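Long-range contacts in leucyl-trna synthetase (Plasmodium falciparum, PDB 5FOC), which probably charges tRNA(Leu) with leucine at the expense of ATP and, through the editing domain described here, probably hydrolyses wrongly aminoacylated tRNA: residues 6-12 / 368-374; 24-29 / 215-219; 134-138 / 289-295. The protein carries 2 engineered substitutions. One frame throughout, in Å; residues are numbered along the deposited sequence.

Interaction 1 of 3, residues 6-12 / 368-374; sequences QEYTLIK and DGFLYSE
Tyr-8 and Leu-10 pair with Tyr-372 and Phe-370 as antiparallel hydrogen-bonded pairs, the two strands running with their axes 4.6 Å apart at closest approach and their directions 157° apart. This is where the first and last strands of the editing domain meet in its mixed beta-sheet, with strand 120-127 on the other flank of the N-terminal strand; the chain ends come together, as suits a domain inserted into a larger synthetase. Tyr-8 N reaches Tyr-372 O at 2.6 Å almost in a straight line, and farther along Lys-12 N bonds to Asp-368 O at 2.9 Å.

Thr-9 and Leu-371 stand side by side on one face, beneath helix 352-365. There Leu-371 also lies against the extended Glu-7, whose carboxylate is in a salt bridge with Lys-360. The opposite face carries the aromatics. CG of Tyr-372 is anti to its backbone N (chi1 172°), whereas that of Tyr-8 is anti to its carbonyl carbon; the two side chains point the same way, and Tyr-8 CD1 sits at the edge of the Tyr-372 ring, 3.9 Å from its CD1. Leu-10 pushes CG against Tyr-372 CB at 3.7 Å, and Leu-193 of helix 190-195 touches both. At the far end the stretched Lys-12 passes the Phe-370 ring, CE lying 3.6 Å from CZ, before NZ meets Asp-154 and the carbonyl of Leu-367.

Glu-374 ties off the C-terminal end. Its OE1 takes a 2.7 Å bond from Tyr-372 OH, which arrives from above the carboxylate plane, and another from Asn-188. The other oxygen, bonded to Ser-251 N, also accepts from a water that lies 2.7 Å from Tyr-8 OH.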
loop_
_atom_site.group_PDB
_atom_site.type_symbol
_atom_site.label_atom_id
_atom_site.label_comp_id
_atom_site.label_asym_id
_atom_site.label_seq_id
_atom_site.Cartn_x
_atom_site.Cartn_y
_atom_site.Cartn_z
ATOM N N GLN A 6 -15.842 -8.976 2.795
ATOM C CA GLN A 6 -15.546 -7.843 1.923
ATOM C C GLN A 6 -14.382 -8.192 0.926
ATOM O O GLN A 6 -13.392 -8.763 1.342
ATOM C CB GLN A 6 -15.166 -6.669 2.831
ATOM C CG GLN A 6 -14.885 -5.345 2.161
ATOM C CD GLN A 6 -16.048 -4.850 1.333
ATOM O OE1 GLN A 6 -16.961 -4.213 1.855
ATOM N NE2 GLN A 6 -16.022 -5.146 0.027
ATOM N N GLU A 7 -14.575 -7.938 -0.373
ATOM C CA GLU A 7 -13.556 -8.179 -1.373
ATOM C C GLU A 7 -12.776 -6.848 -1.520
ATOM O O GLU A 7 -13.372 -5.777 -1.598
ATOM C CB GLU A 7 -14.160 -8.616 -2.702
ATOM C CG GLU A 7 -13.121 -8.804 -3.788
ATOM C CD GLU A 7 -13.651 -9.473 -5.031
ATOM O OE1 GLU A 7 -13.798 -10.709 -5.009
ATOM O OE2 GLU A 7 -13.921 -8.762 -6.045
ATOM N N TYR A 8 -11.455 -6.950 -1.477
ATOM C CA TYR A 8 -10.549 -5.807 -1.680
ATOM C C TYR A 8 -9.798 -6.050 -2.967
ATOM O O TYR A 8 -9.589 -7.210 -3.366
ATOM C CB TYR A 8 -9.556 -5.695 -0.523
ATOM C CG TYR A 8 -10.194 -5.424 0.817
ATOM C CD1 TYR A 8 -10.737 -6.491 1.578
ATOM C CD2 TYR A 8 -10.409 -4.143 1.271
ATOM C CE1 TYR A 8 -11.348 -6.235 2.792
ATOM C CE2 TYR A 8 -11.000 -3.869 2.486
ATOM C CZ TYR A 8 -11.516 -4.947 3.226
ATOM O OH TYR A 8 -12.085 -4.639 4.415
ATOM N N THR A 9 -9.299 -4.959 -3.580
ATOM C CA THR A 9 -8.374 -5.079 -4.692
ATOM C C THR A 9 -7.019 -4.653 -4.125
ATOM O O THR A 9 -6.931 -3.632 -3.488
ATOM C CB THR A 9 -8.748 -4.206 -5.888
ATOM O OG1 THR A 9 -10.058 -4.518 -6.326
ATOM C CG2 THR A 9 -7.787 -4.466 -7.043
ATOM N N LEU A 10 -6.082 -5.562 -4.173
ATOM C CA LEU A 10 -4.687 -5.247 -3.831
ATOM C C LEU A 10 -3.949 -4.800 -5.085
ATOM O O LEU A 10 -4.010 -5.436 -6.123
ATOM C CB LEU A 10 -3.972 -6.445 -3.200
ATOM C CG LEU A 10 -4.685 -7.154 -2.047
ATOM C CD1 LEU A 10 -3.778 -8.229 -1.482
ATOM C CD2 LEU A 10 -5.158 -6.175 -0.998
ATOM N N ILE A 11 -3.271 -3.663 -4.960
ATOM C CA ILE A 11 -2.486 -3.085 -6.056
ATOM C C ILE A 11 -1.023 -3.235 -5.679
ATOM O O ILE A 11 -0.645 -2.986 -4.547
ATOM C CB ILE A 11 -2.893 -1.618 -6.273
ATOM C CG1 ILE A 11 -4.393 -1.554 -6.699
ATOM C CG2 ILE A 11 -2.021 -0.938 -7.330
ATOM C CD1 ILE A 11 -4.964 -0.167 -6.830
ATOM N N LYS A 12 -0.227 -3.657 -6.685
ATOM C CA LYS A 12 1.234 -3.755 -6.515
ATOM C C LYS A 12 1.846 -2.369 -6.501
ATOM O O LYS A 12 1.748 -1.666 -7.471
ATOM C CB LYS A 12 1.843 -4.603 -7.594
ATOM C CG LYS A 12 1.514 -6.082 -7.443
ATOM C CD LYS A 12 1.909 -6.878 -8.640
ATOM C CE LYS A 12 1.603 -8.352 -8.562
ATOM N NZ LYS A 12 1.955 -8.974 -9.846
ATOM N N ASP A 368 -1.229 -6.489 -12.213
ATOM C CA ASP A 368 -0.957 -5.284 -11.422
ATOM C C ASP A 368 -1.501 -5.338 -10.007
ATOM O O ASP A 368 -1.308 -4.408 -9.220
ATOM C CB ASP A 368 -1.468 -4.057 -12.150
ATOM C CG ASP A 368 -0.593 -3.686 -13.347
ATOM O OD1 ASP A 368 0.609 -3.977 -13.307
ATOM O OD2 ASP A 368 -1.119 -3.153 -14.324
ATOM N N GLY A 369 -2.159 -6.452 -9.689
ATOM C CA GLY A 369 -2.746 -6.667 -8.396
ATOM C C GLY A 369 -3.557 -7.959 -8.299
ATOM O O GLY A 369 -3.483 -8.809 -9.166
ATOM N N PHE A 370 -4.286 -8.082 -7.182
ATOM C CA PHE A 370 -4.956 -9.316 -6.777
ATOM C C PHE A 370 -6.298 -8.974 -6.165
ATOM O O PHE A 370 -6.487 -7.905 -5.603
ATOM C CB PHE A 370 -4.167 -10.042 -5.701
ATOM C CG PHE A 370 -2.746 -10.359 -6.073
ATOM C CD1 PHE A 370 -2.441 -11.407 -6.948
ATOM C CD2 PHE A 370 -1.712 -9.622 -5.540
ATOM C CE1 PHE A 370 -1.127 -11.727 -7.260
ATOM C CE2 PHE A 370 -0.400 -9.934 -5.867
ATOM C CZ PHE A 370 -0.107 -10.970 -6.738
ATOM N N LEU A 371 -7.215 -9.936 -6.277
ATOM C CA LEU A 371 -8.423 -9.898 -5.454
ATOM C C LEU A 371 -8.103 -10.557 -4.125
ATOM O O LEU A 371 -7.356 -11.519 -4.100
ATOM C CB LEU A 371 -9.580 -10.590 -6.153
ATOM C CG LEU A 371 -10.014 -9.987 -7.501
ATOM C CD1 LEU A 371 -11.239 -10.673 -8.112
ATOM C CD2 LEU A 371 -10.249 -8.473 -7.429
ATOM N N TYR A 372 -8.646 -9.995 -3.044
ATOM C CA TYR A 372 -8.397 -10.430 -1.666
ATOM C C TYR A 372 -9.668 -10.306 -0.816
ATOM O O TYR A 372 -10.357 -9.258 -0.858
ATOM C CB TYR A 372 -7.337 -9.521 -1.038
ATOM C CG TYR A 372 -7.058 -9.686 0.438
ATOM C CD1 TYR A 372 -7.798 -8.991 1.392
ATOM C CD2 TYR A 372 -6.050 -10.515 0.895
ATOM C CE1 TYR A 372 -7.566 -9.154 2.764
ATOM C CE2 TYR A 372 -5.760 -10.631 2.250
ATOM C CZ TYR A 372 -6.563 -9.982 3.192
ATOM O OH TYR A 372 -6.353 -10.101 4.555
ATOM N N SER A 373 -9.927 -11.365 -0.020
ATOM C CA SER A 373 -11.021 -11.453 0.948
ATOM C C SER A 373 -10.501 -11.886 2.305
ATOM O O SER A 373 -9.519 -12.611 2.391
ATOM C CB SER A 373 -12.075 -12.501 0.513
ATOM O OG SER A 373 -12.693 -12.090 -0.693
ATOM N N GLU A 374 -11.217 -11.522 3.373
ATOM C CA GLU A 374 -10.857 -12.033 4.711
ATOM C C GLU A 374 -12.045 -12.229 5.601
ATOM O O GLU A 374 -13.097 -11.724 5.274
ATOM C CB GLU A 374 -9.873 -11.107 5.395
ATOM C CG GLU A 374 -10.400 -9.694 5.550
ATOM C CD GLU A 374 -9.333 -8.667 6.005
ATOM O OE1 GLU A 374 -8.162 -9.051 6.236
ATOM O OE2 GLU A 374 -9.723 -7.494 6.211
ATOM O OXT GLU A 374 -11.942 -12.872 6.650
HETATM O O HOH W 1 -14.324 -8.576 5.744
HETATM O O HOH W 2 -13.301 -9.518 3.627
HETATM O O HOH W 3 -12.218 -6.626 6.212
HETATM O O HOH W 4 -1.027 -10.216 -9.962
#

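Interaction 2 of 3, residues 24-29 / 215-219; sequences IFMNSI and LNKIK
Asn-216 tucks its side-chain amide against Phe-25 and Ile-29, and this is the tight part of the contact. ND2 lies 3.5 Å above the plane of the Phe-25 ring, over its centre, with amide and ring planes 81° apart. The same nitrogen makes a weak, bent bond of 3.1 Å to Phe-25 O, an oxygen already taken by Ile-29 N within the helix. From beside the amide Ile-29 brings CD1 to 3.4 Å from ND2. At the amide's other end Asn-216 OD1 accepts Lys-217 N at 3.0 Å, which should limit its rotation.

In the fold this is an alpha-on-beta packing: the 24-29 part of helix 18-35 crosses strand 216-219 of the editing domain's main sheet at 100°, close to a right angle. A chi1 of 179° turns the Phe-25 ring away from the backbone N, toward Leu-215, while Phe-115 and Leu-149 also touch it.

Farther along the strand Ser-28 still touches closely, its OG 3.5 Å from Ile-218 CG1. Beyond it the fit slackens on the side where Ile-24 and Ser-28 are partly open to solvent: Ile-24 CG2 and Ile-218 CG2 are 4.4 Å apart, with Phe-223 touching both isoleucines.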
loop_
_atom_site.group_PDB
_atom_site.type_symbol
_atom_site.label_atom_id
_atom_site.label_comp_id
_atom_site.label_asym_id
_atom_site.label_seq_id
_atom_site.Cartn_x
_atom_site.Cartn_y
_atom_site.Cartn_z
ATOM N N ILE A 24 17.329 0.287 4.799
ATOM C CA ILE A 24 16.288 0.172 5.825
ATOM C C ILE A 24 16.204 -1.273 6.354
ATOM O O ILE A 24 16.237 -1.483 7.570
ATOM C CB ILE A 24 14.910 0.679 5.315
ATOM C CG1 ILE A 24 14.921 2.186 5.020
ATOM C CG2 ILE A 24 13.792 0.338 6.327
ATOM C CD1 ILE A 24 13.751 2.665 4.166
ATOM N N PHE A 25 16.225 -2.230 5.440
ATOM C CA PHE A 25 16.169 -3.660 5.751
ATOM C C PHE A 25 17.320 -4.062 6.661
ATOM O O PHE A 25 17.147 -4.673 7.722
ATOM C CB PHE A 25 16.068 -4.468 4.452
ATOM C CG PHE A 25 16.025 -5.966 4.617
ATOM C CD1 PHE A 25 17.134 -6.724 4.926
ATOM C CD2 PHE A 25 14.782 -6.627 4.534
ATOM C CE1 PHE A 25 17.089 -8.105 5.080
ATOM C CE2 PHE A 25 14.748 -7.995 4.681
ATOM C CZ PHE A 25 15.837 -8.733 4.999
ATOM N N MET A 26 18.569 -3.739 6.264
ATOM C CA MET A 26 19.707 -4.152 7.052
ATOM C C MET A 26 19.810 -3.392 8.371
ATOM O O MET A 26 20.294 -3.940 9.355
ATOM C CB MET A 26 21.030 -3.998 6.219
ATOM C CG MET A 26 21.071 -4.961 5.044
ATOM S SD MET A 26 20.796 -6.709 5.463
ATOM C CE MET A 26 21.929 -6.981 6.820
ATOM N N ASN A 27 19.351 -2.140 8.398
ATOM C CA ASN A 27 19.282 -1.401 9.663
ATOM C C ASN A 27 18.383 -2.148 10.676
ATOM O O ASN A 27 18.742 -2.292 11.849
ATOM C CB ASN A 27 18.749 0.038 9.467
ATOM C CG ASN A 27 19.781 0.965 8.843
ATOM O OD1 ASN A 27 20.969 0.681 8.875
ATOM N ND2 ASN A 27 19.321 2.079 8.264
ATOM N N SER A 28 17.269 -2.674 10.165
ATOM C CA SER A 28 16.306 -3.462 10.990
ATOM C C SER A 28 16.871 -4.788 11.452
ATOM O O SER A 28 16.693 -5.167 12.631
ATOM C CB SER A 28 14.998 -3.639 10.232
ATOM O OG SER A 28 14.423 -2.361 10.071
ATOM N N ILE A 29 17.581 -5.487 10.558
ATOM C CA ILE A 29 18.243 -6.722 10.942
ATOM C C ILE A 29 19.194 -6.405 12.085
ATOM O O ILE A 29 19.237 -7.065 13.096
ATOM C CB ILE A 29 19.028 -7.376 9.775
ATOM C CG1 ILE A 29 18.103 -7.839 8.645
ATOM C CG2 ILE A 29 19.885 -8.545 10.227
ATOM C CD1 ILE A 29 17.017 -8.831 9.061
ATOM N N LEU A 215 10.987 -12.400 6.281
ATOM C CA LEU A 215 12.293 -11.828 6.089
ATOM C C LEU A 215 12.641 -10.722 7.058
ATOM O O LEU A 215 13.812 -10.494 7.335
ATOM C CB LEU A 215 12.348 -11.251 4.693
ATOM C CG LEU A 215 12.041 -12.176 3.517
ATOM C CD1 LEU A 215 12.230 -11.452 2.187
ATOM C CD2 LEU A 215 12.826 -13.463 3.537
ATOM N N ASN A 216 11.643 -9.970 7.486
ATOM C CA ASN A 216 11.797 -8.882 8.411
ATOM C C ASN A 216 10.429 -8.401 8.883
ATOM O O ASN A 216 9.395 -8.689 8.261
ATOM C CB ASN A 216 12.593 -7.706 7.741
ATOM C CG ASN A 216 13.606 -7.103 8.655
ATOM O OD1 ASN A 216 13.479 -7.129 9.865
ATOM N ND2 ASN A 216 14.696 -6.542 8.034
ATOM N N LYS A 217 10.473 -7.629 9.963
ATOM C CA LYS A 217 9.309 -6.986 10.555
ATOM C C LYS A 217 9.763 -5.572 10.918
ATOM O O LYS A 217 10.693 -5.405 11.709
ATOM C CB LYS A 217 8.838 -7.780 11.780
ATOM C CG LYS A 217 7.712 -7.131 12.500
ATOM C CD LYS A 217 7.311 -7.930 13.722
ATOM C CE LYS A 217 8.140 -7.558 14.928
ATOM N NZ LYS A 217 7.642 -8.344 16.099
ATOM N N ILE A 218 9.141 -4.571 10.293
ATOM C CA ILE A 218 9.622 -3.195 10.346
ATOM C C ILE A 218 8.477 -2.218 10.671
ATOM O O ILE A 218 7.407 -2.260 10.028
ATOM C CB ILE A 218 10.394 -2.822 9.028
ATOM C CG1 ILE A 218 11.535 -3.808 8.781
ATOM C CG2 ILE A 218 10.860 -1.399 9.079
ATOM C CD1 ILE A 218 12.252 -3.630 7.448
ATOM N N LYS A 219 8.697 -1.331 11.642
ATOM C CA LYS A 219 7.673 -0.316 11.974
ATOM C C LYS A 219 7.474 0.606 10.785
ATOM O O LYS A 219 8.445 0.965 10.081
ATOM C CB LYS A 219 7.989 0.487 13.237
ATOM C CG LYS A 219 7.135 0.109 14.451
ATOM C CD LYS A 219 7.430 0.988 15.664
ATOM C CE LYS A 219 6.891 2.405 15.518
ATOM N NZ LYS A 219 7.669 3.358 16.358
#

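Interaction 3 of 3, residues 134-138 / 289-295; sequences YGQNY and QLKNNSE
Two loops are sewn together here, largely by polar groups, with Asn-137 and Asn-292 at the middle of the seam. In the editing domain, one loop leads from strand 120-127 into strand 138-141 and the other follows helix 276-282; they run roughly antiparallel, 156° apart end to end. The asparagines serve each other reciprocally, side chain to main chain. Asn-292 ND2 gives a nearly straight 3.0 Å bond to Asn-137 O, in the carbonyl plane. Asn-137 CG stands between its own backbone N and carbonyl carbon (chi1 57°), which carries ND2 to Asn-292 O at 3.1 Å, from above the plane of the Asn-292 carbonyl. Each amide nitrogen has a second acceptor, Asn-237 O for Asn-292 and Ser-259 OG for Asn-137.

The Asn-292 amide also lies nearly parallel to the Tyr-138 ring, over its hydroxyl end, planes 14° apart, with ND2 3.5 Å from CZ. Tyr-138 OH is held twice: it donates along a lone pair of Gln-289 O at 2.7 Å and accepts Asn-292 N at 2.9 Å. That holds the ring's end between the two.

At the other end Ser-294 OG donates to Gly-135 O at 2.7 Å; it is bonded to Ser-260 OG too. Last comes an apolar touch near the surface: Glu-295, whose OE1 pairs with Lys-234, leaves its CG 3.9 Å from Tyr-134 CE2.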
loop_
_atom_site.group_PDB
_atom_site.type_symbol
_atom_site.label_atom_id
_atom_site.label_comp_id
_atom_site.label_asym_id
_atom_site.label_seq_id
_atom_site.Cartn_x
_atom_site.Cartn_y
_atom_site.Cartn_z
ATOM N N TYR A 134 -5.631 5.450 -10.992
ATOM C CA TYR A 134 -4.845 6.435 -11.869
ATOM C C TYR A 134 -4.528 7.699 -11.100
ATOM O O TYR A 134 -3.450 8.334 -11.390
ATOM C CB TYR A 134 -5.645 6.767 -13.119
ATOM C CG TYR A 134 -5.081 7.782 -14.076
ATOM C CD1 TYR A 134 -4.030 7.422 -14.895
ATOM C CD2 TYR A 134 -5.665 9.002 -14.239
ATOM C CE1 TYR A 134 -3.528 8.317 -15.848
ATOM C CE2 TYR A 134 -5.171 9.927 -15.174
ATOM C CZ TYR A 134 -4.124 9.537 -15.975
ATOM O OH TYR A 134 -3.618 10.393 -16.896
ATOM N N GLY A 135 -5.390 8.139 -10.187
ATOM C CA GLY A 135 -5.190 9.357 -9.408
ATOM C C GLY A 135 -4.317 9.254 -8.182
ATOM O O GLY A 135 -4.263 10.191 -7.420
ATOM N N GLN A 136 -3.712 8.096 -7.929
ATOM C CA GLN A 136 -2.952 7.887 -6.716
ATOM C C GLN A 136 -1.769 8.885 -6.663
ATOM O O GLN A 136 -1.025 8.928 -7.643
ATOM C CB GLN A 136 -2.414 6.465 -6.625
ATOM C CG GLN A 136 -1.799 6.172 -5.284
ATOM C CD GLN A 136 -1.253 4.787 -5.112
ATOM O OE1 GLN A 136 -1.489 3.915 -5.940
ATOM N NE2 GLN A 136 -0.432 4.589 -4.077
ATOM N N ASN A 137 -1.686 9.632 -5.592
ATOM C CA ASN A 137 -0.543 10.610 -5.413
ATOM C C ASN A 137 0.426 10.273 -4.309
ATOM O O ASN A 137 1.577 10.770 -4.285
ATOM C CB ASN A 137 -1.048 12.060 -5.393
ATOM C CG ASN A 137 -2.081 12.364 -4.340
ATOM O OD1 ASN A 137 -2.844 11.448 -3.918
ATOM N ND2 ASN A 137 -2.211 13.621 -3.960
ATOM N N TYR A 138 0.043 9.418 -3.363
ATOM C CA TYR A 138 0.846 8.967 -2.274
ATOM C C TYR A 138 0.461 7.534 -1.911
ATOM O O TYR A 138 -0.477 6.973 -2.535
ATOM C CB TYR A 138 0.726 9.873 -1.032
ATOM C CG TYR A 138 1.248 11.238 -1.301
ATOM C CD1 TYR A 138 2.602 11.447 -1.197
ATOM C CD2 TYR A 138 0.444 12.276 -1.719
ATOM C CE1 TYR A 138 3.126 12.696 -1.470
ATOM C CE2 TYR A 138 0.952 13.549 -1.966
ATOM C CZ TYR A 138 2.335 13.727 -1.878
ATOM O OH TYR A 138 2.848 15.011 -2.192
ATOM N N GLN A 289 8.267 17.228 -1.173
ATOM C CA GLN A 289 7.596 15.956 -1.447
ATOM C C GLN A 289 6.099 16.028 -1.250
ATOM O O GLN A 289 5.448 15.088 -1.659
ATOM C CB GLN A 289 8.137 14.845 -0.544
ATOM C CG GLN A 289 9.618 14.565 -0.719
ATOM C CD GLN A 289 10.103 13.464 0.187
ATOM O OE1 GLN A 289 10.335 13.690 1.362
ATOM N NE2 GLN A 289 10.274 12.271 -0.354
ATOM N N LEU A 290 5.568 17.115 -0.684
ATOM C CA LEU A 290 4.161 17.152 -0.274
ATOM C C LEU A 290 3.269 17.831 -1.294
ATOM O O LEU A 290 2.157 18.166 -0.980
ATOM C CB LEU A 290 4.016 17.849 1.062
ATOM C CG LEU A 290 4.901 17.343 2.167
ATOM C CD1 LEU A 290 4.650 18.153 3.404
ATOM C CD2 LEU A 290 4.630 15.892 2.465
ATOM N N LYS A 291 3.756 18.035 -2.523
ATOM C CA LYS A 291 3.000 18.823 -3.503
ATOM C C LYS A 291 2.398 18.001 -4.645
ATOM O O LYS A 291 2.017 18.592 -5.661
ATOM C CB LYS A 291 3.865 19.954 -4.053
ATOM C CG LYS A 291 4.350 20.925 -2.980
ATOM C CD LYS A 291 5.295 21.992 -3.565
ATOM C CE LYS A 291 6.185 22.621 -2.506
ATOM N NZ LYS A 291 5.456 23.067 -1.285
ATOM N N ASN A 292 2.241 16.676 -4.481
ATOM C CA ASN A 292 1.824 15.859 -5.620
ATOM C C ASN A 292 0.330 16.081 -5.816
ATOM O O ASN A 292 -0.456 16.023 -4.832
ATOM C CB ASN A 292 2.033 14.354 -5.394
ATOM C CG ASN A 292 3.466 13.937 -5.375
ATOM O OD1 ASN A 292 4.381 14.742 -5.791
ATOM N ND2 ASN A 292 3.732 12.714 -4.964
ATOM N N ASN A 293 -0.064 16.283 -7.064
ATOM C CA ASN A 293 -1.474 16.395 -7.483
ATOM C C ASN A 293 -2.061 15.027 -7.702
ATOM O O ASN A 293 -1.384 14.149 -8.250
ATOM C CB ASN A 293 -1.574 17.146 -8.828
ATOM C CG ASN A 293 -3.011 17.474 -9.221
ATOM O OD1 ASN A 293 -3.598 18.425 -8.719
ATOM N ND2 ASN A 293 -3.587 16.668 -10.092
ATOM N N SER A 294 -3.336 14.862 -7.305
ATOM C CA SER A 294 -4.134 13.664 -7.576
ATOM C C SER A 294 -5.155 13.959 -8.664
ATOM O O SER A 294 -5.993 14.813 -8.469
ATOM C CB SER A 294 -4.841 13.341 -6.304
ATOM O OG SER A 294 -5.785 12.260 -6.537
ATOM N N GLU A 295 -5.042 13.304 -9.818
ATOM C CA GLU A 295 -5.929 13.548 -10.922
ATOM C C GLU A 295 -7.276 12.880 -10.546
ATOM O O GLU A 295 -7.288 11.709 -10.317
ATOM C CB GLU A 295 -5.408 12.920 -12.197
ATOM C CG GLU A 295 -6.219 13.251 -13.430
ATOM C CD GLU A 295 -6.008 14.661 -13.924
ATOM O OE1 GLU A 295 -4.828 15.134 -13.953
ATOM O OE2 GLU A 295 -7.037 15.294 -14.267
#

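In the fold
Interaction 1 closes the chain end to end, and interactions 2 and 3 are nested within the loop it makes, their own segments alternating along the sequence. Strand 7-15 and helix 18-35 are consecutive. Interactions 1 and 2 reach the same sheet, with centres 25 Å apart. Interaction 3 comes nearer to interaction 1, about 5 Å between closest atoms, whereas about 11 Å separates it from interaction 2. The segment that starts at Thr-127 and includes Pro-130 probably corresponds, by sequence, to the threonine-rich editing segment of leucyl-tRNA synthetases; Tyr-8 and Thr-9 touch it, and 134-138 follow it, so interactions 1 and 3 probably flank the editing pocket.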